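Local coordinates for sugar phosphate isomerase/epimerase (Parabacteroides distasonis, PDB 3L23), which probably acts as an isomerase, is built on a xylose isomerase-like TIM barrel and binds a magnesium ion, at residues K13-Q18 against K270-E275; K45-G50 against I75-V80; M169-V174 against G195-D200. All coordinates share one frame; numbering follows the deposited sequence.

Overall arrangement
Contacts 1 and 2 lie side by side in the wall of one TIM barrel, their centres about 11 Å apart. Strand 16-18 of contact 1 runs parallel to strand 45-52 of contact 2. The two contacts are also joined by a salt bridge, with Asp271 OD1 2.6 Å from Lys45 NZ. Contact 1 supplies the magnesium ligand Glu275. Contact 2 supplies Glu47, which holds the magnesium ligand His242. Contact 3 stands apart on the far side of the chain's centre from contact 1, its centre about 27 Å from each of the others. Even so, the side chain of Glu170 is about 10 Å from the magnesium ion. Along the chain, contacts 2 and 3 fall within the loop closed by contact 1.

Contact 1: K13-Q18 against K270-E275; sequences KEIGLQ and KDYFVE. With MG (magnesium ion), chain B; EDO (1,2-ethanediol), chain F.
Leu17 and Val274 form a single beta bridge, and the strand axes of 16-18 and 272-274 diverge by 58°. Val274 N donates to Gly16 O at 2.8 Å, and Gln18 N donates to Val274 O at 2.9 Å. Gly16 CA makes a CA-H...O contact of 3.5 Å with Tyr272 O. A side chain on this glycine would clash with that carbonyl and with the Phe273 ring. Val274 CG2 meets Ile15 CG2 at 4.0 Å, while CG1 packs on Leu17 CD1. The Phe273 ring turns its edge to Leu17 N. Tyr272 has CG between its backbone N and carbonyl carbon, chi1 72°, and its ring reaches back beside Ile15. Its OH donates to a water at 2.8 Å, and that water donates to Glu14 O. An ethanediol, probably from the crystallisation liquor, sets C1 over one face of the ring. Its O1 bonds both N and O of Tyr272. With an alanine in place of Tyr272, the water on Glu14 O would probably lose its second partner, and a gap would open beside Ile15 and under the ethanediol. Further along, Glu275 OE1 binds magnesium at 2.0 Å, with His165, Asp216 and His242 as the other protein ligands. Glu275 OE2 accepts a bond from a metal-bound water. The first and last strands thus close the barrel, and the last leads straight into a carboxylate that grips both the metal and its water.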
loop_
_atom_site.group_PDB
_atom_site.type_symbol
_atom_site.label_atom_id
_atom_site.label_comp_id
_atom_site.label_asym_id
_atom_site.label_seq_id
_atom_site.Cartn_x
_atom_site.Cartn_y
_atom_site.Cartn_z
ATOM N N LYS A 13 3.123 21.963 -2.125
ATOM C CA LYS A 13 3.234 20.810 -1.245
ATOM C C LYS A 13 3.527 19.593 -2.079
ATOM O O LYS A 13 3.025 19.506 -3.211
ATOM C CB LYS A 13 1.932 20.614 -0.485
ATOM C CG LYS A 13 1.555 21.790 0.398
ATOM C CD LYS A 13 0.359 21.508 1.294
ATOM C CE LYS A 13 -0.212 22.771 1.924
ATOM N NZ LYS A 13 -1.346 22.516 2.900
ATOM N N GLU A 14 4.331 18.674 -1.534
ATOM C CA GLU A 14 4.595 17.391 -2.149
ATOM C C GLU A 14 3.477 16.448 -1.758
ATOM O O GLU A 14 3.293 16.189 -0.567
ATOM C CB GLU A 14 5.884 16.830 -1.622
ATOM C CG GLU A 14 7.092 17.519 -2.156
ATOM C CD GLU A 14 7.878 16.573 -3.016
ATOM O OE1 GLU A 14 7.446 16.302 -4.186
ATOM O OE2 GLU A 14 8.913 16.072 -2.474
ATOM N N ILE A 15 2.756 15.913 -2.741
ATOM C CA ILE A 15 1.624 15.029 -2.498
ATOM C C ILE A 15 1.725 13.776 -3.345
ATOM O O ILE A 15 1.955 13.857 -4.547
ATOM C CB ILE A 15 0.220 15.742 -2.774
ATOM C CG1 ILE A 15 0.128 17.111 -2.081
ATOM C CG2 ILE A 15 -0.940 14.878 -2.334
ATOM C CD1 ILE A 15 -1.090 17.953 -2.444
ATOM N N GLY A 16 1.581 12.618 -2.705
ATOM C CA GLY A 16 1.577 11.372 -3.416
ATOM C C GLY A 16 0.203 10.880 -3.753
ATOM O O GLY A 16 -0.772 11.175 -3.032
ATOM N N LEU A 17 0.114 10.065 -4.816
ATOM C CA LEU A 17 -1.137 9.414 -5.240
ATOM C C LEU A 17 -0.949 7.925 -5.500
ATOM O O LEU A 17 -0.050 7.526 -6.264
ATOM C CB LEU A 17 -1.680 10.027 -6.541
ATOM C CG LEU A 17 -3.041 9.619 -7.097
ATOM C CD1 LEU A 17 -4.212 9.837 -6.098
ATOM C CD2 LEU A 17 -3.354 10.313 -8.452
ATOM N N GLN A 18 -1.825 7.108 -4.918
ATOM C CA GLN A 18 -1.902 5.703 -5.276
ATOM C C GLN A 18 -2.801 5.672 -6.511
ATOM O O GLN A 18 -4.008 5.990 -6.467
ATOM C CB GLN A 18 -2.426 4.871 -4.104
ATOM C CG GLN A 18 -2.971 3.497 -4.406
ATOM C CD GLN A 18 -2.103 2.641 -5.297
ATOM O OE1 GLN A 18 -2.441 2.439 -6.451
ATOM N NE2 GLN A 18 -0.989 2.108 -4.759
ATOM N N LYS A 270 8.238 10.306 5.936
ATOM C CA LYS A 270 8.572 11.121 4.764
ATOM C C LYS A 270 7.754 10.814 3.505
ATOM O O LYS A 270 7.987 11.431 2.472
ATOM C CB LYS A 270 10.022 10.861 4.386
ATOM N N ASP A 271 6.873 9.833 3.532
ATOM C CA ASP A 271 6.111 9.529 2.342
ATOM C C ASP A 271 4.689 9.142 2.683
ATOM O O ASP A 271 4.464 8.361 3.588
ATOM C CB ASP A 271 6.799 8.381 1.582
ATOM C CG ASP A 271 8.133 8.817 0.980
ATOM O OD1 ASP A 271 8.094 9.717 0.102
ATOM O OD2 ASP A 271 9.171 8.270 1.393
ATOM N N TYR A 272 3.740 9.713 1.946
ATOM C CA TYR A 272 2.377 9.291 2.004
ATOM C C TYR A 272 1.762 9.326 0.620
ATOM O O TYR A 272 2.238 10.041 -0.283
ATOM C CB TYR A 272 1.534 10.117 2.994
ATOM C CG TYR A 272 1.237 11.528 2.543
ATOM C CD1 TYR A 272 0.157 11.831 1.724
ATOM C CD2 TYR A 272 2.025 12.577 2.954
ATOM C CE1 TYR A 272 -0.124 13.125 1.329
ATOM C CE2 TYR A 272 1.748 13.870 2.539
ATOM C CZ TYR A 272 0.653 14.131 1.743
ATOM O OH TYR A 272 0.364 15.427 1.320
ATOM N N PHE A 273 0.711 8.528 0.468
ATOM C CA PHE A 273 -0.088 8.464 -0.764
ATOM C C PHE A 273 -1.580 8.611 -0.495
ATOM O O PHE A 273 -2.153 7.959 0.391
ATOM C CB PHE A 273 0.172 7.165 -1.499
ATOM C CG PHE A 273 1.612 6.978 -1.820
ATOM C CD1 PHE A 273 2.174 7.668 -2.869
ATOM C CD2 PHE A 273 2.442 6.268 -0.969
ATOM C CE1 PHE A 273 3.537 7.568 -3.133
ATOM C CE2 PHE A 273 3.783 6.132 -1.227
ATOM C CZ PHE A 273 4.355 6.815 -2.308
ATOM N N VAL A 274 -2.190 9.495 -1.272
ATOM C CA VAL A 274 -3.645 9.623 -1.322
ATOM C C VAL A 274 -4.279 8.412 -1.952
ATOM O O VAL A 274 -3.826 7.913 -2.990
ATOM C CB VAL A 274 -4.074 10.911 -2.144
ATOM C CG1 VAL A 274 -5.562 10.860 -2.525
ATOM C CG2 VAL A 274 -3.678 12.162 -1.367
ATOM N N GLU A 275 -5.366 7.943 -1.344
ATOM C CA GLU A 275 -6.153 6.880 -1.915
ATOM C C GLU A 275 -7.629 7.217 -1.892
ATOM O O GLU A 275 -8.122 7.825 -0.924
ATOM C CB GLU A 275 -5.902 5.586 -1.158
ATOM C CG GLU A 275 -6.698 4.457 -1.761
ATOM C CD GLU A 275 -6.322 3.113 -1.213
ATOM O OE1 GLU A 275 -5.839 3.022 -0.089
ATOM O OE2 GLU A 275 -6.539 2.117 -1.921
HETATM MG MG MG B . -4.820 1.704 1.000
HETATM C C1 EDO F . 4.003 12.689 -0.220
HETATM O O1 EDO F . 4.682 11.417 -0.286
HETATM C C2 EDO F . 4.661 13.588 0.812
HETATM O O2 EDO F . 5.977 13.857 0.360
HETATM O O HOH W 1 2.466 17.226 1.691
HETATM O O HOH W 2 -4.456 0.610 -1.065
HETATM O O HOH W 3 -6.474 0.364 0.934
#

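Contact 2: K45-G50 against I75-V80; sequences KLELAG and IISSHV. With EDO (1,2-ethanediol), chain F.
Glu47 OE2 accepts a bond from Ser77 OG at 2.8 Å through its anti lone pair, pointing away from OE1. Glu47 CG lies anti to the backbone N, chi1 -178°, and the extended chain carries the carboxylate past Ser77 to the His79 ring. There OE1 is 3.2 Å from His79 NE2, but the angle is too poor for a hydrogen bond. OE1 bonds instead to Gln18 NE2 and His242 NE2, and His79 NE2 bonds to Glu214. A beta bulge makes Leu46 O take two donors: Ile76 N at 3.0 Å and, weakly, Ser77 N at 3.4 Å. Beyond it the parallel pairing resumes, with Leu48 N bonded to Ser77 O and His79 N to Leu48 O. A water then joins Gly50 N to His79 O. Lys45 NZ is held by Asp271 and by both oxygens of an ethanediol, and Ser78 OG by His117. On the face with Ser78, Leu48 CG packs on Ile75 CG2 at 3.8 Å. The two parallel strands, linked through helix 61-70, are a beta-alpha-beta unit of the TIM barrel. Glu47 serves the metal site as a second-shell residue, holding the magnesium ligand His242.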
loop_
_atom_site.group_PDB
_atom_site.type_symbol
_atom_site.label_atom_id
_atom_site.label_comp_id
_atom_site.label_asym_id
_atom_site.label_seq_id
_atom_site.Cartn_x
_atom_site.Cartn_y
_atom_site.Cartn_z
ATOM N N LYS A 45 4.209 12.623 -6.703
ATOM C CA LYS A 45 4.728 11.312 -6.404
ATOM C C LYS A 45 3.661 10.236 -6.626
ATOM O O LYS A 45 2.493 10.403 -6.246
ATOM C CB LYS A 45 5.215 11.280 -4.934
ATOM C CG LYS A 45 6.422 12.171 -4.700
ATOM C CD LYS A 45 6.599 12.603 -3.247
ATOM C CE LYS A 45 7.009 11.457 -2.331
ATOM N NZ LYS A 45 7.407 11.960 -0.934
ATOM N N LEU A 46 4.053 9.127 -7.233
ATOM C CA LEU A 46 3.123 8.035 -7.548
ATOM C C LEU A 46 3.466 6.757 -6.812
ATOM O O LEU A 46 4.634 6.458 -6.648
ATOM C CB LEU A 46 3.161 7.724 -9.020
ATOM C CG LEU A 46 2.774 8.869 -9.958
ATOM C CD1 LEU A 46 2.894 8.364 -11.413
ATOM C CD2 LEU A 46 1.383 9.470 -9.660
ATOM N N GLU A 47 2.437 6.055 -6.351
ATOM C CA GLU A 47 2.550 4.666 -5.974
ATOM C C GLU A 47 1.733 3.906 -7.004
ATOM O O GLU A 47 0.534 4.215 -7.231
ATOM C CB GLU A 47 2.006 4.430 -4.598
ATOM C CG GLU A 47 2.152 2.961 -4.131
ATOM C CD GLU A 47 1.677 2.849 -2.709
ATOM O OE1 GLU A 47 0.446 3.003 -2.498
ATOM O OE2 GLU A 47 2.532 2.651 -1.809
ATOM N N LEU A 48 2.387 2.936 -7.650
ATOM C CA LEU A 48 1.776 2.152 -8.718
ATOM C C LEU A 48 0.803 1.093 -8.183
ATOM O O LEU A 48 0.849 0.714 -7.007
ATOM C CB LEU A 48 2.863 1.447 -9.530
ATOM C CG LEU A 48 4.015 2.274 -10.072
ATOM C CD1 LEU A 48 5.027 1.357 -10.793
ATOM C CD2 LEU A 48 3.484 3.394 -10.997
ATOM N N ALA A 49 -0.089 0.666 -9.068
ATOM C CA ALA A 49 -0.882 -0.529 -8.899
ATOM C C ALA A 49 -0.911 -1.129 -10.261
ATOM O O ALA A 49 -0.642 -0.436 -11.260
ATOM C CB ALA A 49 -2.284 -0.213 -8.452
ATOM N N GLY A 50 -1.196 -2.416 -10.343
ATOM C CA GLY A 50 -1.375 -3.027 -11.663
ATOM C C GLY A 50 -0.103 -3.432 -12.389
ATOM O O GLY A 50 -0.140 -3.700 -13.603
ATOM N N ILE A 75 7.898 8.088 -9.747
ATOM C CA ILE A 75 7.444 6.816 -9.202
ATOM C C ILE A 75 8.283 6.481 -7.974
ATOM O O ILE A 75 9.505 6.314 -8.070
ATOM C CB ILE A 75 7.532 5.676 -10.253
ATOM C CG1 ILE A 75 6.664 5.999 -11.489
ATOM C CG2 ILE A 75 7.158 4.334 -9.633
ATOM C CD1 ILE A 75 6.928 5.016 -12.637
ATOM N N ILE A 76 7.613 6.418 -6.822
ATOM C CA ILE A 76 8.232 6.201 -5.513
ATOM C C ILE A 76 7.947 4.818 -4.951
ATOM O O ILE A 76 8.769 4.244 -4.240
ATOM C CB ILE A 76 7.664 7.234 -4.492
ATOM C CG1 ILE A 76 7.936 8.662 -4.967
ATOM C CG2 ILE A 76 8.196 7.022 -3.038
ATOM C CD1 ILE A 76 9.395 8.974 -5.246
ATOM N N SER A 77 6.772 4.277 -5.256
ATOM C CA SER A 77 6.332 3.054 -4.641
ATOM C C SER A 77 5.460 2.256 -5.590
ATOM O O SER A 77 5.001 2.751 -6.622
ATOM C CB SER A 77 5.568 3.399 -3.353
ATOM O OG SER A 77 5.149 2.263 -2.644
ATOM N N SER A 78 5.274 0.995 -5.254
ATOM C CA SER A 78 4.439 0.094 -6.051
ATOM C C SER A 78 3.802 -0.993 -5.191
ATOM O O SER A 78 4.479 -1.584 -4.358
ATOM C CB SER A 78 5.270 -0.548 -7.173
ATOM O OG SER A 78 4.526 -1.419 -8.016
ATOM N N HIS A 79 2.516 -1.259 -5.462
ATOM C CA HIS A 79 1.721 -2.310 -4.855
ATOM C C HIS A 79 1.695 -3.519 -5.733
ATOM O O HIS A 79 1.255 -3.464 -6.859
ATOM C CB HIS A 79 0.272 -1.880 -4.637
ATOM C CG HIS A 79 0.056 -1.163 -3.363
ATOM N ND1 HIS A 79 -1.188 -1.037 -2.785
ATOM C CD2 HIS A 79 0.925 -0.548 -2.537
ATOM C CE1 HIS A 79 -1.069 -0.368 -1.655
ATOM N NE2 HIS A 79 0.199 -0.053 -1.482
ATOM N N VAL A 80 2.146 -4.644 -5.198
ATOM C CA VAL A 80 2.178 -5.859 -5.954
ATOM C C VAL A 80 1.764 -7.029 -5.061
ATOM O O VAL A 80 1.993 -7.006 -3.857
ATOM C CB VAL A 80 3.590 -6.138 -6.521
ATOM C CG1 VAL A 80 4.015 -5.007 -7.491
ATOM C CG2 VAL A 80 4.609 -6.321 -5.373
HETATM C C1 EDO F . 4.003 12.689 -0.220
HETATM O O1 EDO F . 4.682 11.417 -0.286
HETATM C C2 EDO F . 4.661 13.588 0.812
HETATM O O2 EDO F . 5.977 13.857 0.360
HETATM O O HOH W 4 -1.465 -3.924 -7.856
#

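Contact 3: M169-V174 against G195-D200; sequences MEFNRV and GDQIYD
Glu170 O receives Tyr199 N at 2.7 Å, and Asn172 O receives Ile198 N at 3.1 Å. These two carbonyls satisfy the first N-H groups of helix 198-205. Arg173 NH1 donates to Gly195 O at 2.9 Å, with the oxygen in the guanidinium plane. Val174 and Asp196 exchange backbone bonds as an antiparallel hydrogen-bonded pair, next to the non-hydrogen-bonded pair of Arg173 and Gln197. A side chain on Gly195 would clash with Val174 O. Gln197 occupies the N-cap position. Its NE2 donates to Asp200 OD2 at 3.1 Å, and its OE1 bonds to Asn225. The amide is therefore gripped at both ends. Gln197 CG lies 3.7 Å from Arg173 CZ, over the centre of the guanidinium group, while NE2 faces the edge of the Phe171 ring. Tyr199 has CG anti to its backbone N, chi1 -161°, which brings one face of its ring under Phe171 CZ, offset toward the rim. The two ring planes are inclined at 43° and their centroids are 5.2 Å apart. The Val174 and Ile198 side chains cross at about a right angle, CG1 to CG1 3.8 Å. The small two-stranded sheet belongs to the excursion between barrel strands 162-165 and 211-216. Glu170 is bonded to Tyr164 of the first strand, and Tyr199 packs on Phe213 of the second and edge-to-face with Tyr230 of helix 227-233. Asp196 reaches His136 of helix 136-155.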
loop_
_atom_site.group_PDB
_atom_site.type_symbol
_atom_site.label_atom_id
_atom_site.label_comp_id
_atom_site.label_asym_id
_atom_site.label_seq_id
_atom_site.Cartn_x
_atom_site.Cartn_y
_atom_site.Cartn_z
HETATM N N MSE A 169 -8.847 -6.546 7.789
HETATM C CA MSE A 169 -8.829 -7.953 8.185
HETATM C C MSE A 169 -7.704 -8.252 9.162
HETATM O O MSE A 169 -7.784 -9.219 9.921
HETATM C CB MSE A 169 -8.675 -8.912 6.982
HETATM C CG MSE A 169 -9.761 -8.877 5.908
HETATM SE SE MSE A 169 -9.361 -7.393 4.613
HETATM C CE MSE A 169 -7.475 -7.532 4.599
ATOM N N GLU A 170 -6.637 -7.475 9.087
ATOM C CA GLU A 170 -5.471 -7.650 9.977
ATOM C C GLU A 170 -5.847 -7.365 11.430
ATOM O O GLU A 170 -5.108 -7.706 12.350
ATOM C CB GLU A 170 -4.315 -6.757 9.528
ATOM C CG GLU A 170 -3.713 -7.079 8.177
ATOM C CD GLU A 170 -4.442 -6.533 6.971
ATOM O OE1 GLU A 170 -5.549 -5.956 7.088
ATOM O OE2 GLU A 170 -3.826 -6.603 5.887
ATOM N N PHE A 171 -6.970 -6.690 11.653
ATOM C CA PHE A 171 -7.407 -6.441 13.032
ATOM C C PHE A 171 -8.367 -7.479 13.552
ATOM O O PHE A 171 -8.794 -7.405 14.699
ATOM C CB PHE A 171 -7.888 -4.991 13.164
ATOM C CG PHE A 171 -6.819 -4.037 12.821
ATOM C CD1 PHE A 171 -5.784 -3.795 13.703
ATOM C CD2 PHE A 171 -6.747 -3.470 11.545
ATOM C CE1 PHE A 171 -4.736 -2.975 13.337
ATOM C CE2 PHE A 171 -5.742 -2.648 11.199
ATOM C CZ PHE A 171 -4.716 -2.399 12.076
ATOM N N ASN A 172 -8.715 -8.467 12.727
ATOM C CA ASN A 172 -9.390 -9.647 13.238
ATOM C C ASN A 172 -8.457 -10.372 14.231
ATOM O O ASN A 172 -7.249 -10.335 14.098
ATOM C CB ASN A 172 -9.714 -10.641 12.127
ATOM C CG ASN A 172 -10.802 -10.170 11.175
ATOM O OD1 ASN A 172 -11.641 -9.342 11.500
ATOM N ND2 ASN A 172 -10.786 -10.733 9.983
ATOM N N ARG A 173 -9.032 -11.063 15.201
ATOM C CA ARG A 173 -8.235 -11.689 16.220
ATOM C C ARG A 173 -8.161 -13.178 15.933
ATOM O O ARG A 173 -9.123 -13.768 15.452
ATOM C CB ARG A 173 -8.831 -11.429 17.620
ATOM C CG ARG A 173 -8.762 -9.961 18.027
ATOM C CD ARG A 173 -9.509 -9.649 19.344
ATOM N NE ARG A 173 -9.388 -8.222 19.642
ATOM C CZ ARG A 173 -8.375 -7.655 20.290
ATOM N NH1 ARG A 173 -7.378 -8.379 20.774
ATOM N NH2 ARG A 173 -8.366 -6.340 20.455
ATOM N N VAL A 174 -7.016 -13.775 16.193
ATOM C CA VAL A 174 -6.934 -15.223 16.173
ATOM C C VAL A 174 -7.085 -15.647 17.621
ATOM O O VAL A 174 -6.313 -15.236 18.506
ATOM C CB VAL A 174 -5.643 -15.739 15.503
ATOM C CG1 VAL A 174 -5.629 -15.292 14.093
ATOM C CG2 VAL A 174 -4.401 -15.262 16.202
ATOM N N GLY A 195 -8.140 -13.169 22.207
ATOM C CA GLY A 195 -7.197 -13.492 21.127
ATOM C C GLY A 195 -6.411 -12.266 20.679
ATOM O O GLY A 195 -6.694 -11.153 21.083
ATOM N N ASP A 196 -5.427 -12.491 19.827
ATOM C CA ASP A 196 -4.498 -11.460 19.396
ATOM C C ASP A 196 -4.857 -10.956 18.026
ATOM O O ASP A 196 -5.170 -11.763 17.156
ATOM C CB ASP A 196 -3.111 -12.062 19.316
ATOM C CG ASP A 196 -2.664 -12.612 20.620
ATOM O OD1 ASP A 196 -2.449 -11.793 21.534
ATOM O OD2 ASP A 196 -2.555 -13.862 20.750
ATOM N N GLN A 197 -4.754 -9.638 17.809
ATOM C CA GLN A 197 -4.968 -9.096 16.493
ATOM C C GLN A 197 -3.845 -9.561 15.569
ATOM O O GLN A 197 -2.661 -9.511 15.932
ATOM C CB GLN A 197 -5.036 -7.563 16.526
ATOM C CG GLN A 197 -6.236 -7.051 17.350
ATOM C CD GLN A 197 -6.411 -5.549 17.331
ATOM O OE1 GLN A 197 -7.546 -5.061 17.242
ATOM N NE2 GLN A 197 -5.283 -4.802 17.381
ATOM N N ILE A 198 -4.218 -9.974 14.365
ATOM C CA ILE A 198 -3.219 -10.396 13.363
ATOM C C ILE A 198 -2.137 -9.356 13.164
ATOM O O ILE A 198 -0.963 -9.692 13.125
ATOM C CB ILE A 198 -3.902 -10.814 12.010
ATOM C CG1 ILE A 198 -4.710 -12.085 12.198
ATOM C CG2 ILE A 198 -2.857 -11.026 10.890
ATOM C CD1 ILE A 198 -5.755 -12.307 11.110
ATOM N N TYR A 199 -2.498 -8.076 13.037
ATOM C CA TYR A 199 -1.500 -7.031 12.807
ATOM C C TYR A 199 -0.440 -6.970 13.922
ATOM O O TYR A 199 0.766 -6.722 13.652
ATOM C CB TYR A 199 -2.221 -5.692 12.666
ATOM C CG TYR A 199 -1.444 -4.578 11.983
ATOM C CD1 TYR A 199 -1.150 -4.636 10.615
ATOM C CD2 TYR A 199 -1.005 -3.468 12.700
ATOM C CE1 TYR A 199 -0.451 -3.614 9.996
ATOM C CE2 TYR A 199 -0.314 -2.448 12.071
ATOM C CZ TYR A 199 -0.036 -2.523 10.748
ATOM O OH TYR A 199 0.668 -1.530 10.101
ATOM N N ASP A 200 -0.886 -7.123 15.167
ATOM C CA ASP A 200 0.047 -7.175 16.313
ATOM C C ASP A 200 1.017 -8.344 16.212
ATOM O O ASP A 200 2.183 -8.190 16.542
ATOM C CB ASP A 200 -0.712 -7.155 17.621
ATOM C CG ASP A 200 -1.472 -5.876 17.784
ATOM O OD1 ASP A 200 -0.935 -4.859 17.323
ATOM O OD2 ASP A 200 -2.580 -5.860 18.329
#